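Local atomic coordinates of mutual gliding motility protein C (MglC) (Myxococcus xanthus DK 1622, PDB entry 7CT3), a protein that probably helps control cell polarity for gliding motility, as a Roadblock/LC7-domain protein that interacts with its paralog MglB. Residues Ala46-Glu49 with Tyr50-Leu54; Gln56-Asn59 with Ala60-Leu64; Leu7-Val10 with Val11-Glu15; Asp99-Phe102 with Gly103-Arg106; Val74-Glu77 with Lys78-Thr81. All coordinates share one frame; numbering follows the deposited sequence.

Contact 1 of 5, residues Ala46-Glu49 with Tyr50-Leu54; sequences AWVE and YANLL
Aromatic packing comes first: Trp47 and Tyr50, one helical turn apart, lie side by side and point the same way from helix 44-61. The six-membered part of the indole does the touching, its CZ3 standing 3.8 Å from CD2 of Tyr50, at the edge of the phenol ring and near its plane. Tyr50 carries its CG anti to the backbone N (chi1 -176°), which swings the ring back alongside the indole. Trp47 also rests on Leu18 and Tyr50 on Ala95, so these wide rings bridge the helix to the sheet beneath it.

Three i to i+4 bonds carry the backbone here. Tyr50 N donates to Ala46 O at 2.8 Å, Ala51 N to Trp47 O at 3.0 Å, and Asn52 N to Val48 O at 3.1 Å, the last the most bent at 146°.

On the exposed flank packing is looser: the side chains of Val48 and Asn52 lie side by side, CG1 of Val48 3.9 Å from ND2 of Asn52. On the buried side, Leu53 CG comes within 3.3 Å of Glu49 O, and Leu53 packs against Val79 and against Val69 of the second subunit.

Glu49 OE1 accepts from Ser76 OG and Lys78 N. Two donors on one carboxylate oxygen would favour its charged form and probably fix the acid's rotation, so the helix combines an apolar seat on the sheet with a polar tie to the turn between strands.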
loop_
_atom_site.group_PDB
_atom_site.type_symbol
_atom_site.label_atom_id
_atom_site.label_comp_id
_atom_site.label_asym_id
_atom_site.label_seq_id
_atom_site.Cartn_x
_atom_site.Cartn_y
_atom_site.Cartn_z
ATOM N N ALA A 46 -6.695 -17.102 -2.867
ATOM C CA ALA A 46 -5.725 -16.104 -2.358
ATOM C C ALA A 46 -4.304 -16.479 -2.796
ATOM O O ALA A 46 -3.582 -15.586 -3.245
ATOM C CB ALA A 46 -5.826 -15.994 -0.859
ATOM N N TRP A 47 -3.912 -17.751 -2.674
ATOM C CA TRP A 47 -2.561 -18.228 -3.081
ATOM C C TRP A 47 -2.338 -17.947 -4.570
ATOM O O TRP A 47 -1.223 -17.544 -4.931
ATOM C CB TRP A 47 -2.368 -19.709 -2.744
ATOM C CG TRP A 47 -2.181 -19.952 -1.279
ATOM C CD1 TRP A 47 -3.018 -20.630 -0.441
ATOM C CD2 TRP A 47 -1.095 -19.480 -0.465
ATOM N NE1 TRP A 47 -2.518 -20.627 0.833
ATOM C CE2 TRP A 47 -1.340 -19.929 0.850
ATOM C CE3 TRP A 47 0.064 -18.739 -0.723
ATOM C CZ2 TRP A 47 -0.470 -19.653 1.904
ATOM C CZ3 TRP A 47 0.925 -18.471 0.318
ATOM C CH2 TRP A 47 0.658 -18.920 1.611
ATOM N N VAL A 48 -3.362 -18.157 -5.399
ATOM C CA VAL A 48 -3.313 -17.881 -6.864
ATOM C C VAL A 48 -3.011 -16.391 -7.071
ATOM O O VAL A 48 -2.068 -16.083 -7.813
ATOM C CB VAL A 48 -4.614 -18.316 -7.562
ATOM C CG1 VAL A 48 -4.755 -17.726 -8.958
ATOM C CG2 VAL A 48 -4.722 -19.830 -7.614
ATOM N N GLU A 49 -3.767 -15.498 -6.426
ATOM C CA GLU A 49 -3.583 -14.031 -6.587
ATOM C C GLU A 49 -2.217 -13.621 -6.029
ATOM O O GLU A 49 -1.549 -12.799 -6.688
ATOM C CB GLU A 49 -4.740 -13.257 -5.956
ATOM C CG GLU A 49 -6.039 -13.473 -6.706
ATOM C CD GLU A 49 -7.092 -12.403 -6.512
ATOM O OE1 GLU A 49 -6.884 -11.516 -5.667
ATOM O OE2 GLU A 49 -8.120 -12.466 -7.208
ATOM N N TYR A 50 -1.783 -14.194 -4.903
ATOM C CA TYR A 50 -0.457 -13.882 -4.306
ATOM C C TYR A 50 0.654 -14.207 -5.317
ATOM O O TYR A 50 1.532 -13.355 -5.543
ATOM C CB TYR A 50 -0.257 -14.598 -2.969
ATOM C CG TYR A 50 1.028 -14.242 -2.262
ATOM C CD1 TYR A 50 1.579 -12.972 -2.360
ATOM C CD2 TYR A 50 1.700 -15.176 -1.490
ATOM C CE1 TYR A 50 2.764 -12.643 -1.721
ATOM C CE2 TYR A 50 2.884 -14.861 -0.841
ATOM C CZ TYR A 50 3.418 -13.591 -0.958
ATOM O OH TYR A 50 4.584 -13.269 -0.326
ATOM N N ALA A 51 0.607 -15.393 -5.928
ATOM C CA ALA A 51 1.540 -15.809 -6.999
ATOM C C ALA A 51 1.532 -14.754 -8.113
ATOM O O ALA A 51 2.610 -14.376 -8.578
ATOM C CB ALA A 51 1.161 -17.170 -7.524
ATOM N N ASN A 52 0.350 -14.274 -8.499
ATOM C CA ASN A 52 0.174 -13.329 -9.634
ATOM C C ASN A 52 0.572 -11.900 -9.233
ATOM O O ASN A 52 0.623 -11.054 -10.139
ATOM C CB ASN A 52 -1.255 -13.392 -10.179
ATOM C CG ASN A 52 -1.549 -14.708 -10.866
ATOM O OD1 ASN A 52 -0.630 -15.404 -11.283
ATOM N ND2 ASN A 52 -2.816 -15.071 -10.965
ATOM N N LEU A 53 0.837 -11.635 -7.948
ATOM C CA LEU A 53 1.305 -10.310 -7.449
ATOM C C LEU A 53 2.837 -10.269 -7.382
ATOM O O LEU A 53 3.371 -9.157 -7.322
ATOM C CB LEU A 53 0.726 -10.030 -6.054
ATOM C CG LEU A 53 -0.766 -9.706 -5.978
ATOM C CD1 LEU A 53 -1.208 -9.564 -4.528
ATOM C CD2 LEU A 53 -1.108 -8.441 -6.751
ATOM N N LEU A 54 3.518 -11.420 -7.357
ATOM C CA LEU A 54 4.961 -11.506 -6.994
ATOM C C LEU A 54 5.803 -10.551 -7.853
ATOM O O LEU A 54 6.605 -9.803 -7.264
ATOM C CB LEU A 54 5.456 -12.948 -7.121
ATOM C CG LEU A 54 4.992 -13.915 -6.033
ATOM C CD1 LEU A 54 5.624 -15.284 -6.240
ATOM C CD2 LEU A 54 5.310 -13.391 -4.639
#

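Contact 2 of 5, residues Gln56-Asn59 with Ala60-Leu64; sequences QLRN and AAETL. With NA (sodium ion), chain B.
The C-terminal end of helix 44-61, where alpha-helical turns give way to a 3-10 segment leading to a sodium site, is spanned on its polar flank by the salt bridge of Arg58 and Glu62. Arg58 NH1 lies 2.6 Å from Glu62 OE2, which sits at the guanidinium edge and receives the N-H on its anti lone pair. The planes of the two flat groups are 57° apart, and the bond runs through one pair of atoms, not a two-pronged pairing. Bends at chi2 and chi3 (63°) turn the arginine forward along the helix, toward Glu62, and its NH2 donates to Asn59 OD1 at 3.1 Å, in the carbonyl plane. NH1 also donates to Phe25 O, while Glu62 OE1 pairs with Lys65; long, flexible charged chains suit such sharing.

Deeper in, the backbone shows the change of helix type. Ala60 N bonds Gln56 O at 2.9 Å and Ala61 N bonds Leu57 O at 2.8 Å, but Glu62 N makes only weak bonds to Arg58 O and Asn59 O. Ala60 O then accepts from both Thr63 N and Thr63 OG1, the hydroxyl at 2.7 Å. The small side chains of Ala60 and Ala61 let the helix lie close to Val72 and Met83.

Leu64 O, 2.3 Å from the sodium ion, joins Thr66 O, Val69 O and two waters: a cation site built of backbone carbonyls and water just past the helix end.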
loop_
_atom_site.group_PDB
_atom_site.type_symbol
_atom_site.label_atom_id
_atom_site.label_comp_id
_atom_site.label_asym_id
_atom_site.label_seq_id
_atom_site.Cartn_x
_atom_site.Cartn_y
_atom_site.Cartn_z
ATOM N N GLN A 56 4.973 -7.825 -9.470
ATOM C CA GLN A 56 4.580 -6.415 -9.209
ATOM C C GLN A 56 5.016 -6.004 -7.797
ATOM O O GLN A 56 5.419 -4.838 -7.633
ATOM C CB GLN A 56 3.079 -6.236 -9.436
ATOM C CG GLN A 56 2.629 -6.605 -10.843
ATOM C CD GLN A 56 3.570 -6.088 -11.907
ATOM O OE1 GLN A 56 3.887 -4.899 -11.967
ATOM N NE2 GLN A 56 4.026 -6.987 -12.765
ATOM N N LEU A 57 4.957 -6.914 -6.818
ATOM C CA LEU A 57 5.458 -6.655 -5.440
ATOM C C LEU A 57 6.913 -6.184 -5.523
ATOM O O LEU A 57 7.231 -5.143 -4.935
ATOM C CB LEU A 57 5.355 -7.920 -4.577
ATOM C CG LEU A 57 3.946 -8.318 -4.151
ATOM C CD1 LEU A 57 3.955 -9.660 -3.438
ATOM C CD2 LEU A 57 3.330 -7.257 -3.260
ATOM N N ARG A 58 7.765 -6.924 -6.235
ATOM C CA ARG A 58 9.218 -6.619 -6.308
ATOM C C ARG A 58 9.416 -5.289 -7.053
ATOM O O ARG A 58 10.327 -4.537 -6.671
ATOM C CB ARG A 58 9.987 -7.775 -6.954
ATOM C CG ARG A 58 11.498 -7.692 -6.763
ATOM C CD ARG A 58 12.260 -7.925 -8.057
ATOM N NE ARG A 58 11.934 -6.889 -9.031
ATOM C CZ ARG A 58 12.542 -5.707 -9.135
ATOM N NH1 ARG A 58 13.554 -5.391 -8.341
ATOM N NH2 ARG A 58 12.135 -4.842 -10.046
ATOM N N ASN A 59 8.594 -4.998 -8.064
ATOM C CA ASN A 59 8.664 -3.718 -8.823
ATOM C C ASN A 59 8.355 -2.553 -7.873
ATOM O O ASN A 59 9.158 -1.606 -7.819
ATOM C CB ASN A 59 7.722 -3.704 -10.030
ATOM C CG ASN A 59 8.154 -4.634 -11.145
ATOM O OD1 ASN A 59 9.308 -5.057 -11.215
ATOM N ND2 ASN A 59 7.226 -4.957 -12.027
ATOM N N ALA A 60 7.227 -2.610 -7.160
ATOM C CA ALA A 60 6.780 -1.549 -6.225
ATOM C C ALA A 60 7.757 -1.446 -5.045
ATOM O O ALA A 60 7.993 -0.317 -4.564
ATOM C CB ALA A 60 5.367 -1.815 -5.765
ATOM N N ALA A 61 8.324 -2.574 -4.609
ATOM C CA ALA A 61 9.278 -2.652 -3.475
ATOM C C ALA A 61 10.489 -1.743 -3.728
ATOM O O ALA A 61 11.039 -1.209 -2.750
ATOM C CB ALA A 61 9.699 -4.084 -3.249
ATOM N N GLU A 62 10.883 -1.553 -4.989
ATOM C CA GLU A 62 12.032 -0.680 -5.363
ATOM C C GLU A 62 11.875 0.708 -4.722
ATOM O O GLU A 62 12.902 1.304 -4.349
ATOM C CB GLU A 62 12.152 -0.590 -6.884
ATOM C CG GLU A 62 12.683 -1.865 -7.513
ATOM C CD GLU A 62 14.196 -2.004 -7.513
ATOM O OE1 GLU A 62 14.893 -1.010 -7.213
ATOM O OE2 GLU A 62 14.676 -3.108 -7.812
ATOM N N THR A 63 10.646 1.206 -4.571
ATOM C CA THR A 63 10.375 2.562 -4.013
ATOM C C THR A 63 10.869 2.650 -2.560
ATOM O O THR A 63 11.198 3.772 -2.127
ATOM C CB THR A 63 8.900 2.959 -4.156
ATOM O OG1 THR A 63 8.088 2.121 -3.334
ATOM C CG2 THR A 63 8.412 2.905 -5.589
ATOM N N LEU A 64 10.955 1.526 -1.838
ATOM C CA LEU A 64 11.440 1.490 -0.427
ATOM C C LEU A 64 12.878 2.010 -0.312
ATOM O O LEU A 64 13.248 2.442 0.790
ATOM C CB LEU A 64 11.370 0.061 0.108
ATOM C CG LEU A 64 9.970 -0.476 0.384
ATOM C CD1 LEU A 64 10.001 -1.991 0.524
ATOM C CD2 LEU A 64 9.388 0.173 1.632
HETATM NA NA NA B . 12.971 4.025 2.444
HETATM O O HOH W 1 15.414 4.165 2.803
HETATM O O HOH W 2 12.809 2.587 4.343
#

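Contact 3 of 5, residues Leu7-Val10 with Val11-Glu15; sequences LESV and VNQVE
Ser9 O takes two weak bonds from Gln13, one turn further along helix 4-13: one from its backbone N and one from NE2. That NE2 also donates to Ser9 OG at 2.9 Å, with the hydroxyl tilted 18° from the amide plane. With chi1 at 174° the hydroxyl points away from the serine N, along the helix surface, and the extended glutamine chain is long enough to lie along the carbonyl of Ser9 and put its amide by the hydroxyl.

On the neighbouring flank Glu8 and Asn12 cross obliquely, their carboxylate and amide planes 64° apart. The aliphatic CG of Glu8 meets Asn12 ND2 at 3.5 Å, while the backbone carries the regular bond from Asn12 N to Glu8 O (2.9 Å).

The other side is apolar. Val10 CG1 and Val14 CG2 stand 4.4 Å apart, and both valines press on Val108 of helix 102-117; Val11 lies against Ala17 and Phe33. Val14 is where the chain leaves helical geometry, and its N makes a weak bond to Val10 O.

The chemistry is thus amphipathic: branched residues fill the buried face, while the amide NE2 of Gln13 adds a side-chain donor to the last turn, where backbone bonds are already weakening.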
loop_
_atom_site.group_PDB
_atom_site.type_symbol
_atom_site.label_atom_id
_atom_site.label_comp_id
_atom_site.label_asym_id
_atom_site.label_seq_id
_atom_site.Cartn_x
_atom_site.Cartn_y
_atom_site.Cartn_z
ATOM N N LEU A 7 9.639 -14.040 11.246
ATOM C CA LEU A 7 8.616 -14.243 10.184
ATOM C C LEU A 7 7.450 -15.037 10.779
ATOM O O LEU A 7 6.290 -14.681 10.509
ATOM C CB LEU A 7 9.228 -14.979 8.986
ATOM C CG LEU A 7 10.468 -14.343 8.359
ATOM C CD1 LEU A 7 10.946 -15.161 7.171
ATOM C CD2 LEU A 7 10.206 -12.904 7.941
ATOM N N GLU A 8 7.753 -16.061 11.580
ATOM C CA GLU A 8 6.729 -16.914 12.239
ATOM C C GLU A 8 5.918 -16.055 13.218
ATOM O O GLU A 8 4.682 -16.200 13.240
ATOM C CB GLU A 8 7.382 -18.110 12.934
ATOM C CG GLU A 8 6.386 -18.974 13.688
ATOM C CD GLU A 8 6.960 -20.246 14.280
ATOM O OE1 GLU A 8 8.197 -20.347 14.378
ATOM O OE2 GLU A 8 6.161 -21.131 14.646
ATOM N N SER A 9 6.581 -15.188 13.987
ATOM C CA SER A 9 5.928 -14.283 14.971
ATOM C C SER A 9 4.895 -13.401 14.259
ATOM O O SER A 9 3.775 -13.252 14.789
ATOM C CB SER A 9 6.942 -13.459 15.715
ATOM O OG SER A 9 6.296 -12.512 16.553
ATOM N N VAL A 10 5.239 -12.857 13.088
ATOM C CA VAL A 10 4.314 -11.979 12.311
ATOM C C VAL A 10 3.068 -12.790 11.939
ATOM O O VAL A 10 1.950 -12.345 12.248
ATOM C CB VAL A 10 4.988 -11.376 11.066
ATOM C CG1 VAL A 10 3.986 -10.630 10.199
ATOM C CG2 VAL A 10 6.141 -10.461 11.442
ATOM N N VAL A 11 3.255 -13.950 11.308
ATOM C CA VAL A 11 2.129 -14.786 10.801
ATOM C C VAL A 11 1.246 -15.189 11.990
ATOM O O VAL A 11 0.014 -15.132 11.848
ATOM C CB VAL A 11 2.642 -15.995 9.998
ATOM C CG1 VAL A 11 1.521 -16.959 9.643
ATOM C CG2 VAL A 11 3.368 -15.542 8.739
ATOM N N ASN A 12 1.853 -15.532 13.127
ATOM C CA ASN A 12 1.129 -15.989 14.344
ATOM C C ASN A 12 0.255 -14.850 14.891
ATOM O O ASN A 12 -0.841 -15.149 15.385
ATOM C CB ASN A 12 2.091 -16.538 15.401
ATOM C CG ASN A 12 2.650 -17.904 15.056
ATOM O OD1 ASN A 12 2.164 -18.583 14.152
ATOM N ND2 ASN A 12 3.668 -18.328 15.788
ATOM N N GLN A 13 0.701 -13.594 14.785
ATOM C CA GLN A 13 0.026 -12.425 15.412
ATOM C C GLN A 13 -1.096 -11.875 14.518
ATOM O O GLN A 13 -2.015 -11.256 15.065
ATOM C CB GLN A 13 1.033 -11.312 15.702
ATOM C CG GLN A 13 1.963 -11.605 16.868
ATOM C CD GLN A 13 2.887 -10.439 17.120
ATOM O OE1 GLN A 13 2.471 -9.389 17.606
ATOM N NE2 GLN A 13 4.152 -10.611 16.774
ATOM N N VAL A 14 -1.017 -12.049 13.196
ATOM C CA VAL A 14 -1.909 -11.340 12.229
ATOM C C VAL A 14 -2.964 -12.319 11.708
ATOM O O VAL A 14 -2.581 -13.267 10.993
ATOM C CB VAL A 14 -1.106 -10.707 11.077
ATOM C CG1 VAL A 14 -2.016 -10.064 10.040
ATOM C CG2 VAL A 14 -0.089 -9.696 11.590
ATOM N N GLU A 15 -4.237 -12.077 12.042
ATOM C CA GLU A 15 -5.392 -12.871 11.545
ATOM C C GLU A 15 -5.418 -12.768 10.017
ATOM O O GLU A 15 -5.362 -11.633 9.498
ATOM C CB GLU A 15 -6.721 -12.391 12.141
ATOM C CG GLU A 15 -6.874 -12.617 13.642
ATOM C CD GLU A 15 -6.073 -13.760 14.245
ATOM O OE1 GLU A 15 -5.127 -13.477 15.011
ATOM O OE2 GLU A 15 -6.403 -14.930 13.963
#

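Contact 4 of 5, residues Asp99-Phe102 with Gly103-Arg106; sequences DGNF and GKGR
The side chains of Phe102 and Arg106, one turn apart at the start of helix 102-117, cross with ring and guanidinium planes 45° apart. What touches is aliphatic: Arg106 CD lies over one face of the phenyl ring, 4.2 Å from its centroid and 21° off the normal, a CH-pi contact displaced toward CE2 (3.9 Å). The bend at chi3 carries the guanidinium onward, and its NE forms a salt bridge with Glu71. Phe102 itself, buried on Leu80 and Val82, also packs on Arg106 of the second subunit.

Asn101 lies at the N-cap with its amide against Lys104, Asn101 CG being 3.4 Å from CB of Lys104. OD1 accepts from Lys104 N at 3.0 Å; the bond is straight at hydrogen, yet the donor stands 61° above the carbonyl plane. A water bridges the same OD1 to Gly103 N, 3.0 Å from the water. Regular helix bonding follows, with Gly105 N on Asn101 O and Arg106 N on Phe102 O, each at 3.0 Å.

Asparagine is a short acceptor well suited to helix starts: directly and through water it serves two N-H groups of the first turn, while phenylalanine and the arginine's methylenes bury the apolar side.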
loop_
_atom_site.group_PDB
_atom_site.type_symbol
_atom_site.label_atom_id
_atom_site.label_comp_id
_atom_site.label_asym_id
_atom_site.label_seq_id
_atom_site.Cartn_x
_atom_site.Cartn_y
_atom_site.Cartn_z
ATOM N N ASP A 99 -9.804 -10.487 3.963
ATOM C CA ASP A 99 -10.720 -10.458 5.135
ATOM C C ASP A 99 -9.911 -10.471 6.439
ATOM O O ASP A 99 -10.539 -10.415 7.508
ATOM C CB ASP A 99 -11.723 -11.613 5.081
ATOM C CG ASP A 99 -12.711 -11.506 3.931
ATOM O OD1 ASP A 99 -12.883 -10.388 3.401
ATOM O OD2 ASP A 99 -13.300 -12.538 3.573
ATOM N N GLY A 100 -8.578 -10.532 6.357
ATOM C CA GLY A 100 -7.678 -10.459 7.525
ATOM C C GLY A 100 -7.648 -9.066 8.138
ATOM O O GLY A 100 -8.410 -8.193 7.683
ATOM N N ASN A 101 -6.788 -8.868 9.139
ATOM C CA ASN A 101 -6.624 -7.596 9.888
ATOM C C ASN A 101 -5.444 -6.817 9.293
ATOM O O ASN A 101 -4.307 -6.986 9.770
ATOM C CB ASN A 101 -6.450 -7.857 11.385
ATOM C CG ASN A 101 -6.598 -6.600 12.214
ATOM O OD1 ASN A 101 -6.362 -5.499 11.727
ATOM N ND2 ASN A 101 -6.988 -6.756 13.467
ATOM N N PHE A 102 -5.713 -5.976 8.294
ATOM C CA PHE A 102 -4.682 -5.203 7.551
ATOM C C PHE A 102 -3.997 -4.214 8.503
ATOM O O PHE A 102 -2.764 -4.085 8.443
ATOM C CB PHE A 102 -5.305 -4.526 6.328
ATOM C CG PHE A 102 -4.315 -3.893 5.382
ATOM C CD1 PHE A 102 -3.231 -4.605 4.897
ATOM C CD2 PHE A 102 -4.486 -2.589 4.950
ATOM C CE1 PHE A 102 -2.334 -4.021 4.012
ATOM C CE2 PHE A 102 -3.593 -2.009 4.063
ATOM C CZ PHE A 102 -2.517 -2.726 3.596
ATOM N N GLY A 103 -4.770 -3.544 9.361
ATOM C CA GLY A 103 -4.242 -2.603 10.369
ATOM C C GLY A 103 -3.232 -3.270 11.287
ATOM O O GLY A 103 -2.154 -2.701 11.512
ATOM N N LYS A 104 -3.561 -4.452 11.802
ATOM C CA LYS A 104 -2.657 -5.225 12.691
ATOM C C LYS A 104 -1.422 -5.646 11.882
ATOM O O LYS A 104 -0.307 -5.519 12.405
ATOM C CB LYS A 104 -3.410 -6.410 13.302
ATOM C CG LYS A 104 -2.632 -7.212 14.337
ATOM C CD LYS A 104 -2.374 -6.458 15.622
ATOM C CE LYS A 104 -1.554 -7.244 16.623
ATOM N NZ LYS A 104 -2.160 -8.564 16.919
ATOM N N GLY A 105 -1.612 -6.102 10.640
ATOM C CA GLY A 105 -0.504 -6.465 9.736
ATOM C C GLY A 105 0.520 -5.345 9.633
ATOM O O GLY A 105 1.720 -5.606 9.833
ATOM N N ARG A 106 0.060 -4.127 9.341
ATOM C CA ARG A 106 0.927 -2.931 9.165
ATOM C C ARG A 106 1.688 -2.668 10.470
ATOM O O ARG A 106 2.919 -2.457 10.417
ATOM C CB ARG A 106 0.080 -1.730 8.734
ATOM C CG ARG A 106 -0.513 -1.861 7.340
ATOM C CD ARG A 106 -1.325 -0.648 6.919
ATOM N NE ARG A 106 -0.526 0.569 6.979
ATOM C CZ ARG A 106 -0.733 1.598 7.796
ATOM N NH1 ARG A 106 -1.757 1.611 8.635
ATOM N NH2 ARG A 106 0.089 2.632 7.761
HETATM O O HOH W 3 -7.702 -3.440 9.831
#

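Contact 5 of 5, residues Val74-Glu77 with Lys78-Thr81; sequences VNSE and KVLT
Leu80 CD2 lies over one face of the Asn75 carboxamide, 3.7 Å from Asn75 CG. At one end of the amide, OD1 accepts from Thr81 N at 3.0 Å, the donor tilted 24° from the amide plane. Here a side-chain carbonyl does what a backbone oxygen would do in a plain ladder. ND2, at the amide's other end, donates to Glu71 OE1 of the second subunit.

Nearer the turn, Ser76 N donates to Val79 O at 2.8 Å, and Val79 N returns a bond to Ser76 OG at 3.0 Å. The serine oxygen sits between backbone N and carbonyl carbon (chi1 64°), a position a small hydroxyl takes easily and from which it faces Val79; Glu49 OE1 also bonds it. At the open end Thr81 OG1 donates to Val74 O at 2.7 Å, so three side-chain oxygens replace or add to backbone pairing.

Glu77 and Lys78, exposed and polar, form the turn. Helix 44-61 covers one side, through Leu57 on Val74 and Thr81, while Phe102 of helix 102-117 meets Asn75 and Leu80. Strand 79-87 pairs onward with 90-97, and Val74 and Asn75 join an antiparallel ladder with the second subunit.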
loop_
_atom_site.group_PDB
_atom_site.type_symbol
_atom_site.label_atom_id
_atom_site.label_comp_id
_atom_site.label_asym_id
_atom_site.label_seq_id
_atom_site.Cartn_x
_atom_site.Cartn_y
_atom_site.Cartn_z
ATOM N N VAL A 74 0.862 -3.639 -2.265
ATOM C CA VAL A 74 0.287 -3.970 -3.597
ATOM C C VAL A 74 -0.798 -5.014 -3.348
ATOM O O VAL A 74 -0.455 -6.129 -2.893
ATOM C CB VAL A 74 1.372 -4.452 -4.576
ATOM C CG1 VAL A 74 0.783 -4.868 -5.911
ATOM C CG2 VAL A 74 2.447 -3.392 -4.780
ATOM N N ASN A 75 -2.056 -4.637 -3.580
ATOM C CA ASN A 75 -3.241 -5.406 -3.128
ATOM C C ASN A 75 -4.055 -5.868 -4.337
ATOM O O ASN A 75 -4.129 -5.136 -5.340
ATOM C CB ASN A 75 -4.107 -4.586 -2.170
ATOM C CG ASN A 75 -3.367 -4.158 -0.921
ATOM O OD1 ASN A 75 -2.367 -4.766 -0.541
ATOM N ND2 ASN A 75 -3.857 -3.113 -0.272
ATOM N N SER A 76 -4.642 -7.054 -4.220
ATOM C CA SER A 76 -5.640 -7.611 -5.162
ATOM C C SER A 76 -6.993 -7.657 -4.446
ATOM O O SER A 76 -7.066 -7.200 -3.283
ATOM C CB SER A 76 -5.209 -8.968 -5.638
ATOM O OG SER A 76 -5.173 -9.886 -4.556
ATOM N N GLU A 77 -8.016 -8.192 -5.108
ATOM C CA GLU A 77 -9.353 -8.421 -4.503
ATOM C C GLU A 77 -9.207 -9.333 -3.274
ATOM O O GLU A 77 -9.866 -9.054 -2.267
ATOM C CB GLU A 77 -10.315 -8.999 -5.545
ATOM C CG GLU A 77 -10.706 -7.991 -6.613
ATOM C CD GLU A 77 -11.655 -8.504 -7.686
ATOM O OE1 GLU A 77 -12.207 -9.614 -7.516
ATOM O OE2 GLU A 77 -11.840 -7.787 -8.694
ATOM N N LYS A 78 -8.352 -10.360 -3.338
ATOM C CA LYS A 78 -8.300 -11.449 -2.320
ATOM C C LYS A 78 -7.074 -11.333 -1.403
ATOM O O LYS A 78 -7.094 -11.964 -0.330
ATOM C CB LYS A 78 -8.306 -12.816 -3.009
ATOM C CG LYS A 78 -9.553 -13.120 -3.825
ATOM C CD LYS A 78 -9.572 -14.531 -4.381
ATOM C CE LYS A 78 -10.726 -14.779 -5.328
ATOM N NZ LYS A 78 -10.550 -16.044 -6.080
ATOM N N VAL A 79 -6.040 -10.583 -1.786
ATOM C CA VAL A 79 -4.744 -10.579 -1.045
ATOM C C VAL A 79 -4.291 -9.141 -0.824
ATOM O O VAL A 79 -4.332 -8.352 -1.785
ATOM C CB VAL A 79 -3.648 -11.376 -1.775
ATOM C CG1 VAL A 79 -2.333 -11.349 -1.009
ATOM C CG2 VAL A 79 -4.080 -12.804 -2.046
ATOM N N LEU A 80 -3.867 -8.848 0.404
ATOM C CA LEU A 80 -3.230 -7.569 0.792
ATOM C C LEU A 80 -1.769 -7.859 1.126
ATOM O O LEU A 80 -1.488 -8.948 1.669
ATOM C CB LEU A 80 -3.962 -6.973 1.995
ATOM C CG LEU A 80 -5.486 -7.003 1.927
ATOM C CD1 LEU A 80 -6.085 -6.435 3.203
ATOM C CD2 LEU A 80 -6.004 -6.248 0.712
ATOM N N THR A 81 -0.874 -6.932 0.799
ATOM C CA THR A 81 0.563 -7.038 1.141
ATOM C C THR A 81 1.010 -5.761 1.846
ATOM O O THR A 81 0.406 -4.691 1.609
ATOM C CB THR A 81 1.436 -7.358 -0.077
ATOM O OG1 THR A 81 1.408 -6.243 -0.967
ATOM C CG2 THR A 81 0.994 -8.622 -0.784
#

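From the N terminus the five contacts come strictly in series, with none nested or crossed. Contact 3 ends helix 4-13, contacts 1 and 2 follow one another on helix 44-61, contact 5 closes the turn between strands 71-75 and 79-87, and contact 4 opens helix 102-117. Space reunites them. Contact 1 touches contact 2 through Tyr50 and Leu57, and both helix contacts lean on contact 5. Contact 4 reaches contact 5 through Phe102 and contact 3 through the Glu15-Asn101 backbone pairing, joining the two terminal helices. Contacts 2 and 3 lie about 22 Å apart, centre to centre; every contact but contact 3 meets the second subunit.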